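Local coordinates for protein diol-dehydratase (PDB 5I2A) that is a glycyl radical enzyme, independent of vitamin B12, that is thought to dehydrate 1,2-propanediol, at residues G165-Q170 / C529-C534; G181-V186 / S209-C214; A698-G703 / K827-D832. One frame throughout, in Å; residues are numbered along the deposited sequence.

Contacts 1 and 2 form one continuous packed region, whereas contact 3 is a separate helix-helix contact on the opposite side of the chain's centre. The centres of contacts 1 and 2 lie 14 Å apart, and Cys529 and Leu530 bridge them: Cys529 CB is 3.4 Å from Ile210 CG2. Both segments of contact 2 lie in the chain between those of contact 1, and strand 165-167 is followed by helix 171-190. The centre of contact 3 is 33 Å from that of contact 1 and 45 Å from that of contact 2. Ethanediol, probably from the crystallisation liquor, is bound at His166, at a site consistent with the diol pocket.

Contact 1 of 3, residues G165-Q170 / C529-C534; sequences GHVTVQ and CLVDDC. With EDO (1,2-ethanediol), chain C.
Gln170 NE2 is gripped by two acceptors, Asp532 OD1 at 2.8 Å across the contact and the carbonyl oxygen of Gly445. The other end of the amide is also held: Gln170 OE1 accepts from Thr173 OG1 and from a water at 2.9 Å, and the same water donates to Cys529 O, also at 2.9 Å. With donors and acceptors sorted between its two ends, the amide has little freedom to flip. The side chains of Gln170 and Asp532 cross at about a right angle, and NE2 comes down on OD1 from above the carboxylate plane, 74° out of it. What brings the amide there is the first torsion (chi1 -70°), which keeps CG beside the backbone N, followed by an extended chain that runs alongside the carbonyl of Leu530. Gln170 CG passes 3.2 Å from Leu530 O, the same oxygen that takes the backbone bond from Gln170 N at 3.0 Å.

Apolar packing flanks this polar line. Val167 CG2 and Val531 CG2 meet tip to tip at 4.2 Å. Val169 presses CG2 to within 3.3 Å of Leu530 CB, tighter than normal carbon contact; because its chi1 of 94° is also off the staggered positions, that separation is doubtful. Backbone hydrogen bonds of Asp532 with Gly445 and Ile547 hold the loop, just before a cis peptide leads to Asp533.

At the other end of the first segment, His166 NE2 donates to ethanediol O2 at 2.8 Å, meeting it at the ring edge. The diol, probably from the crystallisation liquor, also bonds Asp452, Glu440, His283 and Ser284, a cluster consistent with the substrate pocket of a glycyl radical diol dehydratase, lined here by the parallel strands 165-167 and 283-285.

Contact 2 of 3, residues G181-V186 / S209-C214; sequences GVKEKV and SILISC
Lys183 turns CG away from its own carbonyl carbon (chi1 -71°) and keeps chi2 extended, which lays CB, CG and CD against the facing helix; the bend at chi3 (-66°) then turns the ammonium end toward a salt bridge with Asp215. Leu211 has the same kind of first torsion, with CG beside the backbone N, and presents CD2 to the aliphatic part of the lysine. Lys183 CB lies 3.7 Å from Leu211 CD2, the two chains meeting at a slant, and Lys183 CG is equally close, at 3.7 Å, to Cys214 CB. The lysine is therefore used twice: its carbon chain packs on Leu211 and Cys214, and its charge is paired with Asp215, the residue after Cys214 on the partner helix.

These groups meet because helices 171-190 and 200-233, successive in the chain, form an antiparallel helical hairpin. The two short segments run at 168° to each other, with their axes approaching to 9.7 Å, a spacing filled by side chains of moderate size. No hydrogen bond joins the segments.

Further along the hairpin, Val186 divides its methyls between two neighbours. CG1 slides past Leu211 with 3.8 Å to CD2; CG2 turns the other way and lies 3.6 Å from Ile210 CG2. At the level of Cys214, Val182 CG1 rests 4.0 Å from the sulfur, Cys214 SG. Ile535 packs on both Val186 and Ile210, and Cys529 on both Val182 and Ile210, so residues of the two short helices 525-529 and 534-537 overlie this seam. Elsewhere on the second helix, Ser213 OG donates to Ser209 O at 2.9 Å, reaching that carbonyl from the opposite face to the helical N-H of Ser213.

Contact 3 of 3, residues A698-G703 / K827-D832; sequences ANVPLG and KSLQDD
Asn699 ND2 donates to Asp832 OD2 at 2.9 Å, the two side chains coming from opposite directions. The amide nitrogen reaches the oxygen from above the carboxylate plane, 37° out of it. Beside this bond Val700 fits between three residues of the second helix: CG2 lies 3.7 Å from Asp832 CB, sliding past that side chain, and 4.1 Å from Leu829 CD1, while CG1 is 3.9 Å from Ser828 OG.

Segments 699-703 and 827-832 cross at 107°, with axes 10.4 Å apart at their closest. The contact packs the C-terminal helix against helix 699-703. That C-terminal helix follows strands 812-814 and 819-821, between which lies Gly817, the predicted radical site; the radical is not present in this structure.

A second shell holds the polar pair. Asn699 ND2 also donates to Val719 O, reached with CG set between the backbone N and the carbonyl carbon (chi1 62°), and Asp832 OD1 is paired with Lys835.

Apart from that pair, and within the same helix, Lys827 NZ forms a salt bridge with Asp831 OD2 at 3.0 Å; the other oxygen of Asp831, OD1, accepts from Gln802.

Contact 1 of 3, residues G165-Q170 / C529-C534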
loop_
_atom_site.group_PDB
_atom_site.type_symbol
_atom_site.label_atom_id
_atom_site.label_comp_id
_atom_site.label_asym_id
_atom_site.label_seq_id
_atom_site.Cartn_x
_atom_site.Cartn_y
_atom_site.Cartn_z
ATOM N N GLY A 165 6.976 -12.826 -13.239
ATOM C CA GLY A 165 7.904 -13.048 -14.330
ATOM C C GLY A 165 7.284 -12.631 -15.656
ATOM O O GLY A 165 6.735 -11.541 -15.742
ATOM N N HIS A 166 7.367 -13.502 -16.662
ATOM C CA HIS A 166 6.752 -13.277 -17.977
ATOM C C HIS A 166 7.152 -11.921 -18.540
ATOM O O HIS A 166 6.323 -11.052 -18.785
ATOM C CB HIS A 166 5.223 -13.419 -17.881
ATOM C CG HIS A 166 4.796 -14.821 -17.606
ATOM N ND1 HIS A 166 5.036 -15.444 -16.395
ATOM C CD2 HIS A 166 4.234 -15.759 -18.403
ATOM C CE1 HIS A 166 4.612 -16.691 -16.454
ATOM N NE2 HIS A 166 4.107 -16.905 -17.659
ATOM N N VAL A 167 8.449 -11.758 -18.714
ATOM C CA VAL A 167 9.005 -10.491 -19.112
ATOM C C VAL A 167 10.326 -10.708 -19.847
ATOM O O VAL A 167 11.070 -11.663 -19.569
ATOM C CB VAL A 167 9.229 -9.566 -17.885
ATOM C CG1 VAL A 167 10.173 -10.226 -16.888
ATOM C CG2 VAL A 167 9.780 -8.195 -18.314
ATOM N N THR A 168 10.576 -9.831 -20.813
ATOM C CA THR A 168 11.886 -9.654 -21.408
ATOM C C THR A 168 12.426 -8.299 -20.981
ATOM O O THR A 168 11.982 -7.244 -21.427
ATOM C CB THR A 168 11.854 -9.710 -22.933
ATOM O OG1 THR A 168 11.446 -11.007 -23.346
ATOM C CG2 THR A 168 13.238 -9.380 -23.502
ATOM N N VAL A 169 13.423 -8.369 -20.134
ATOM C CA VAL A 169 13.999 -7.230 -19.484
ATOM C C VAL A 169 15.012 -6.580 -20.464
ATOM O O VAL A 169 15.281 -7.133 -21.540
ATOM C CB VAL A 169 14.633 -7.742 -18.172
ATOM C CG1 VAL A 169 16.130 -8.068 -18.312
ATOM C CG2 VAL A 169 14.220 -6.974 -16.990
ATOM N N GLN A 170 15.553 -5.414 -20.126
ATOM C CA GLN A 170 16.528 -4.754 -20.993
ATOM C C GLN A 170 17.935 -5.363 -20.854
ATOM O O GLN A 170 18.825 -4.745 -20.275
ATOM C CB GLN A 170 16.592 -3.247 -20.689
ATOM C CG GLN A 170 15.366 -2.427 -21.110
ATOM C CD GLN A 170 15.335 -1.030 -20.467
ATOM O OE1 GLN A 170 16.372 -0.486 -20.076
ATOM N NE2 GLN A 170 14.136 -0.455 -20.347
ATOM N N CYS A 529 14.055 -2.161 -12.452
ATOM C CA CYS A 529 14.994 -1.148 -12.911
ATOM C C CYS A 529 15.391 -1.404 -14.360
ATOM O O CYS A 529 15.863 -0.504 -15.039
ATOM C CB CYS A 529 16.245 -1.082 -12.018
ATOM S SG CYS A 529 17.491 -2.399 -12.190
ATOM N N LEU A 530 15.161 -2.625 -14.836
ATOM C CA LEU A 530 15.464 -2.960 -16.224
ATOM C C LEU A 530 14.221 -2.899 -17.137
ATOM O O LEU A 530 14.222 -3.431 -18.250
ATOM C CB LEU A 530 16.113 -4.342 -16.282
ATOM C CG LEU A 530 17.358 -4.513 -15.412
ATOM C CD1 LEU A 530 17.907 -5.919 -15.551
ATOM C CD2 LEU A 530 18.403 -3.453 -15.799
ATOM N N VAL A 531 13.159 -2.245 -16.662
ATOM C CA VAL A 531 11.939 -2.076 -17.449
ATOM C C VAL A 531 11.473 -0.611 -17.409
ATOM O O VAL A 531 11.225 -0.090 -16.327
ATOM C CB VAL A 531 10.789 -2.980 -16.915
ATOM C CG1 VAL A 531 9.481 -2.692 -17.663
ATOM C CG2 VAL A 531 11.144 -4.460 -16.983
ATOM N N ASP A 532 11.348 0.045 -18.567
ATOM C CA ASP A 532 10.763 1.391 -18.615
ATOM C C ASP A 532 9.291 1.318 -18.205
ATOM O O ASP A 532 8.595 0.402 -18.632
ATOM C CB ASP A 532 10.842 2.006 -20.010
ATOM C CG ASP A 532 12.259 2.161 -20.524
ATOM O OD1 ASP A 532 13.216 2.167 -19.729
ATOM O OD2 ASP A 532 12.392 2.291 -21.747
ATOM N N ASP A 533 8.785 2.282 -17.440
ATOM C CA ASP A 533 9.475 3.500 -17.016
ATOM C C ASP A 533 9.610 3.562 -15.500
ATOM O O ASP A 533 9.322 4.598 -14.886
ATOM C CB ASP A 533 8.698 4.738 -17.474
ATOM C CG ASP A 533 9.386 5.497 -18.592
ATOM O OD1 ASP A 533 10.629 5.426 -18.697
ATOM O OD2 ASP A 533 8.673 6.165 -19.362
ATOM N N CYS A 534 10.006 2.452 -14.892
ATOM C CA CYS A 534 9.946 2.342 -13.441
ATOM C C CYS A 534 10.802 3.393 -12.726
ATOM O O CYS A 534 10.350 4.026 -11.777
ATOM C CB CYS A 534 10.345 0.930 -13.030
ATOM S SG CYS A 534 9.173 -0.302 -13.665
HETATM C C1 EDO C . 3.634 -19.363 -20.672
HETATM O O1 EDO C . 4.315 -18.112 -20.622
HETATM C C2 EDO C . 4.031 -20.154 -19.421
HETATM O O2 EDO C . 3.497 -19.566 -18.218
HETATM O O HOH W 1 16.828 0.627 -17.475
#

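Contact 2 of 3, residues G181-V186 / S209-C214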
loop_
_atom_site.group_PDB
_atom_site.type_symbol
_atom_site.label_atom_id
_atom_site.label_comp_id
_atom_site.label_asym_id
_atom_site.label_seq_id
_atom_site.Cartn_x
_atom_site.Cartn_y
_atom_site.Cartn_z
ATOM N N GLY A 181 26.122 1.722 -14.966
ATOM C CA GLY A 181 25.334 2.658 -15.731
ATOM C C GLY A 181 23.892 2.772 -15.253
ATOM O O GLY A 181 23.320 3.860 -15.271
ATOM N N VAL A 182 23.292 1.653 -14.853
ATOM C CA VAL A 182 21.923 1.694 -14.357
ATOM C C VAL A 182 21.871 2.509 -13.061
ATOM O O VAL A 182 20.997 3.346 -12.896
ATOM C CB VAL A 182 21.344 0.273 -14.137
ATOM C CG1 VAL A 182 19.994 0.337 -13.421
ATOM C CG2 VAL A 182 21.202 -0.435 -15.479
ATOM N N LYS A 183 22.834 2.290 -12.174
ATOM C CA LYS A 183 22.916 3.048 -10.928
ATOM C C LYS A 183 23.055 4.537 -11.199
ATOM O O LYS A 183 22.423 5.362 -10.533
ATOM C CB LYS A 183 24.086 2.569 -10.076
ATOM C CG LYS A 183 23.874 1.207 -9.473
ATOM C CD LYS A 183 24.885 0.925 -8.389
ATOM C CE LYS A 183 26.295 0.818 -8.934
ATOM N NZ LYS A 183 27.298 0.693 -7.836
ATOM N N GLU A 184 23.862 4.881 -12.197
ATOM C CA GLU A 184 24.036 6.284 -12.536
ATOM C C GLU A 184 22.734 6.890 -13.050
ATOM O O GLU A 184 22.426 8.037 -12.770
ATOM C CB GLU A 184 25.152 6.470 -13.569
ATOM C CG GLU A 184 25.730 7.889 -13.576
ATOM C CD GLU A 184 25.707 8.558 -12.193
ATOM O OE1 GLU A 184 26.402 8.061 -11.272
ATOM O OE2 GLU A 184 24.983 9.574 -12.026
ATOM N N LYS A 185 21.981 6.119 -13.817
ATOM C CA LYS A 185 20.660 6.541 -14.268
ATOM C C LYS A 185 19.743 6.797 -13.061
ATOM O O LYS A 185 19.003 7.769 -13.021
ATOM C CB LYS A 185 20.078 5.471 -15.183
ATOM C CG LYS A 185 18.719 5.734 -15.817
ATOM C CD LYS A 185 18.491 4.640 -16.880
ATOM C CE LYS A 185 17.047 4.522 -17.343
ATOM N NZ LYS A 185 16.910 3.376 -18.285
ATOM N N VAL A 186 19.822 5.918 -12.075
ATOM C CA VAL A 186 19.026 6.058 -10.868
ATOM C C VAL A 186 19.420 7.325 -10.115
ATOM O O VAL A 186 18.561 8.121 -9.734
ATOM C CB VAL A 186 19.182 4.825 -9.964
ATOM C CG1 VAL A 186 18.566 5.070 -8.571
ATOM C CG2 VAL A 186 18.546 3.619 -10.636
ATOM N N SER A 209 16.310 1.390 -3.254
ATOM C CA SER A 209 16.173 -0.060 -3.353
ATOM C C SER A 209 16.820 -0.614 -4.622
ATOM O O SER A 209 17.400 -1.694 -4.606
ATOM C CB SER A 209 14.699 -0.463 -3.324
ATOM O OG SER A 209 14.138 -0.159 -2.064
ATOM N N ILE A 210 16.705 0.120 -5.719
ATOM C CA ILE A 210 17.367 -0.297 -6.947
ATOM C C ILE A 210 18.889 -0.305 -6.769
ATOM O O ILE A 210 19.556 -1.258 -7.167
ATOM C CB ILE A 210 16.992 0.598 -8.128
ATOM C CG1 ILE A 210 15.506 0.426 -8.471
ATOM C CG2 ILE A 210 17.882 0.282 -9.341
ATOM C CD1 ILE A 210 14.995 1.369 -9.607
ATOM N N LEU A 211 19.433 0.749 -6.159
ATOM C CA LEU A 211 20.879 0.839 -5.949
ATOM C C LEU A 211 21.382 -0.380 -5.171
ATOM O O LEU A 211 22.347 -1.035 -5.557
ATOM C CB LEU A 211 21.246 2.139 -5.210
ATOM C CG LEU A 211 21.017 3.448 -5.974
ATOM C CD1 LEU A 211 21.492 4.646 -5.158
ATOM C CD2 LEU A 211 21.697 3.413 -7.339
ATOM N N ILE A 212 20.693 -0.689 -4.086
ATOM C CA ILE A 212 21.032 -1.833 -3.267
ATOM C C ILE A 212 20.961 -3.134 -4.082
ATOM O O ILE A 212 21.860 -3.972 -4.000
ATOM C CB ILE A 212 20.117 -1.903 -2.037
ATOM C CG1 ILE A 212 20.433 -0.720 -1.113
ATOM C CG2 ILE A 212 20.303 -3.225 -1.294
ATOM C CD1 ILE A 212 19.396 -0.455 -0.051
ATOM N N SER A 213 19.921 -3.277 -4.896
ATOM C CA SER A 213 19.755 -4.488 -5.695
ATOM C C SER A 213 20.846 -4.605 -6.769
ATOM O O SER A 213 21.337 -5.692 -7.041
ATOM C CB SER A 213 18.362 -4.524 -6.347
ATOM O OG SER A 213 17.340 -4.443 -5.367
ATOM N N CYS A 214 21.215 -3.491 -7.388
ATOM C CA CYS A 214 22.278 -3.533 -8.377
ATOM C C CYS A 214 23.612 -3.922 -7.728
ATOM O O CYS A 214 24.338 -4.775 -8.249
ATOM C CB CYS A 214 22.401 -2.197 -9.093
ATOM S SG CYS A 214 21.084 -1.893 -10.273
#

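Contact 3 of 3, residues A698-G703 / K827-D832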
loop_
_atom_site.group_PDB
_atom_site.type_symbol
_atom_site.label_atom_id
_atom_site.label_comp_id
_atom_site.label_asym_id
_atom_site.label_seq_id
_atom_site.Cartn_x
_atom_site.Cartn_y
_atom_site.Cartn_z
ATOM N N ALA A 698 -1.816 -27.910 -19.672
ATOM C CA ALA A 698 -2.977 -27.893 -18.782
ATOM C C ALA A 698 -4.270 -28.372 -19.418
ATOM O O ALA A 698 -5.293 -28.485 -18.732
ATOM C CB ALA A 698 -3.177 -26.485 -18.215
ATOM N N ASN A 699 -4.242 -28.657 -20.720
ATOM C CA ASN A 699 -5.429 -29.172 -21.377
ATOM C C ASN A 699 -5.738 -30.585 -20.866
ATOM O O ASN A 699 -6.878 -31.004 -20.877
ATOM C CB ASN A 699 -5.274 -29.174 -22.894
ATOM C CG ASN A 699 -4.140 -30.076 -23.358
ATOM O OD1 ASN A 699 -3.009 -29.941 -22.912
ATOM N ND2 ASN A 699 -4.454 -31.017 -24.225
ATOM N N VAL A 700 -4.724 -31.291 -20.380
ATOM C CA VAL A 700 -4.954 -32.614 -19.792
ATOM C C VAL A 700 -5.653 -32.510 -18.412
ATOM O O VAL A 700 -6.741 -33.039 -18.260
ATOM C CB VAL A 700 -3.630 -33.408 -19.710
ATOM C CG1 VAL A 700 -3.808 -34.693 -18.914
ATOM C CG2 VAL A 700 -3.116 -33.674 -21.130
ATOM N N PRO A 701 -5.071 -31.786 -17.424
ATOM C CA PRO A 701 -5.863 -31.678 -16.187
ATOM C C PRO A 701 -7.191 -30.911 -16.325
ATOM O O PRO A 701 -8.135 -31.256 -15.616
ATOM C CB PRO A 701 -4.920 -30.945 -15.217
ATOM C CG PRO A 701 -3.917 -30.240 -16.096
ATOM C CD PRO A 701 -3.730 -31.184 -17.267
ATOM N N LEU A 702 -7.290 -29.923 -17.211
ATOM C CA LEU A 702 -8.573 -29.232 -17.352
ATOM C C LEU A 702 -9.616 -30.176 -17.940
ATOM O O LEU A 702 -10.769 -30.196 -17.499
ATOM C CB LEU A 702 -8.446 -27.966 -18.209
ATOM C CG LEU A 702 -8.281 -26.660 -17.416
ATOM C CD1 LEU A 702 -7.064 -26.707 -16.488
ATOM C CD2 LEU A 702 -8.197 -25.446 -18.365
ATOM N N GLY A 703 -9.206 -30.976 -18.917
ATOM C CA GLY A 703 -10.088 -31.990 -19.465
ATOM C C GLY A 703 -10.549 -33.011 -18.425
ATOM O O GLY A 703 -11.679 -33.499 -18.479
ATOM N N LYS A 827 2.285 -40.479 -17.884
ATOM C CA LYS A 827 1.580 -41.274 -18.883
ATOM C C LYS A 827 0.405 -40.523 -19.518
ATOM O O LYS A 827 0.195 -40.599 -20.731
ATOM C CB LYS A 827 1.068 -42.580 -18.272
ATOM C CG LYS A 827 0.302 -43.409 -19.279
ATOM C CD LYS A 827 -0.244 -44.700 -18.693
ATOM C CE LYS A 827 -1.282 -45.306 -19.641
ATOM N NZ LYS A 827 -0.762 -45.374 -21.047
ATOM N N SER A 828 -0.372 -39.812 -18.709
ATOM C CA SER A 828 -1.537 -39.125 -19.259
ATOM C C SER A 828 -1.123 -38.022 -20.254
ATOM O O SER A 828 -1.777 -37.817 -21.274
ATOM C CB SER A 828 -2.414 -38.557 -18.133
ATOM O OG SER A 828 -1.717 -37.591 -17.370
ATOM N N LEU A 829 -0.035 -37.320 -19.973
ATOM C CA LEU A 829 0.422 -36.283 -20.900
ATOM C C LEU A 829 1.055 -36.917 -22.143
ATOM O O LEU A 829 0.801 -36.491 -23.260
ATOM C CB LEU A 829 1.403 -35.332 -20.210
ATOM C CG LEU A 829 1.999 -34.222 -21.083
ATOM C CD1 LEU A 829 0.916 -33.404 -21.770
ATOM C CD2 LEU A 829 2.869 -33.333 -20.226
ATOM N N GLN A 830 1.872 -37.947 -21.936
ATOM C CA GLN A 830 2.414 -38.717 -23.058
ATOM C C GLN A 830 1.305 -39.220 -23.971
ATOM O O GLN A 830 1.401 -39.105 -25.185
ATOM C CB GLN A 830 3.226 -39.912 -22.565
ATOM C CG GLN A 830 4.536 -39.584 -21.862
ATOM C CD GLN A 830 5.243 -40.856 -21.412
ATOM O OE1 GLN A 830 4.618 -41.907 -21.330
ATOM N NE2 GLN A 830 6.534 -40.764 -21.117
ATOM N N ASP A 831 0.250 -39.780 -23.382
ATOM C CA ASP A 831 -0.867 -40.281 -24.181
ATOM C C ASP A 831 -1.539 -39.171 -24.987
ATOM O O ASP A 831 -1.963 -39.400 -26.110
ATOM C CB ASP A 831 -1.921 -40.963 -23.304
ATOM C CG ASP A 831 -1.445 -42.294 -22.724
ATOM O OD1 ASP A 831 -0.395 -42.817 -23.161
ATOM O OD2 ASP A 831 -2.151 -42.822 -21.843
ATOM N N ASP A 832 -1.661 -37.981 -24.398
ATOM C CA ASP A 832 -2.272 -36.868 -25.107
ATOM C C ASP A 832 -1.445 -36.530 -26.348
ATOM O O ASP A 832 -1.979 -36.314 -27.425
ATOM C CB ASP A 832 -2.411 -35.633 -24.207
ATOM C CG ASP A 832 -3.309 -34.563 -24.827
ATOM O OD1 ASP A 832 -4.440 -34.896 -25.214
ATOM O OD2 ASP A 832 -2.883 -33.397 -24.936
#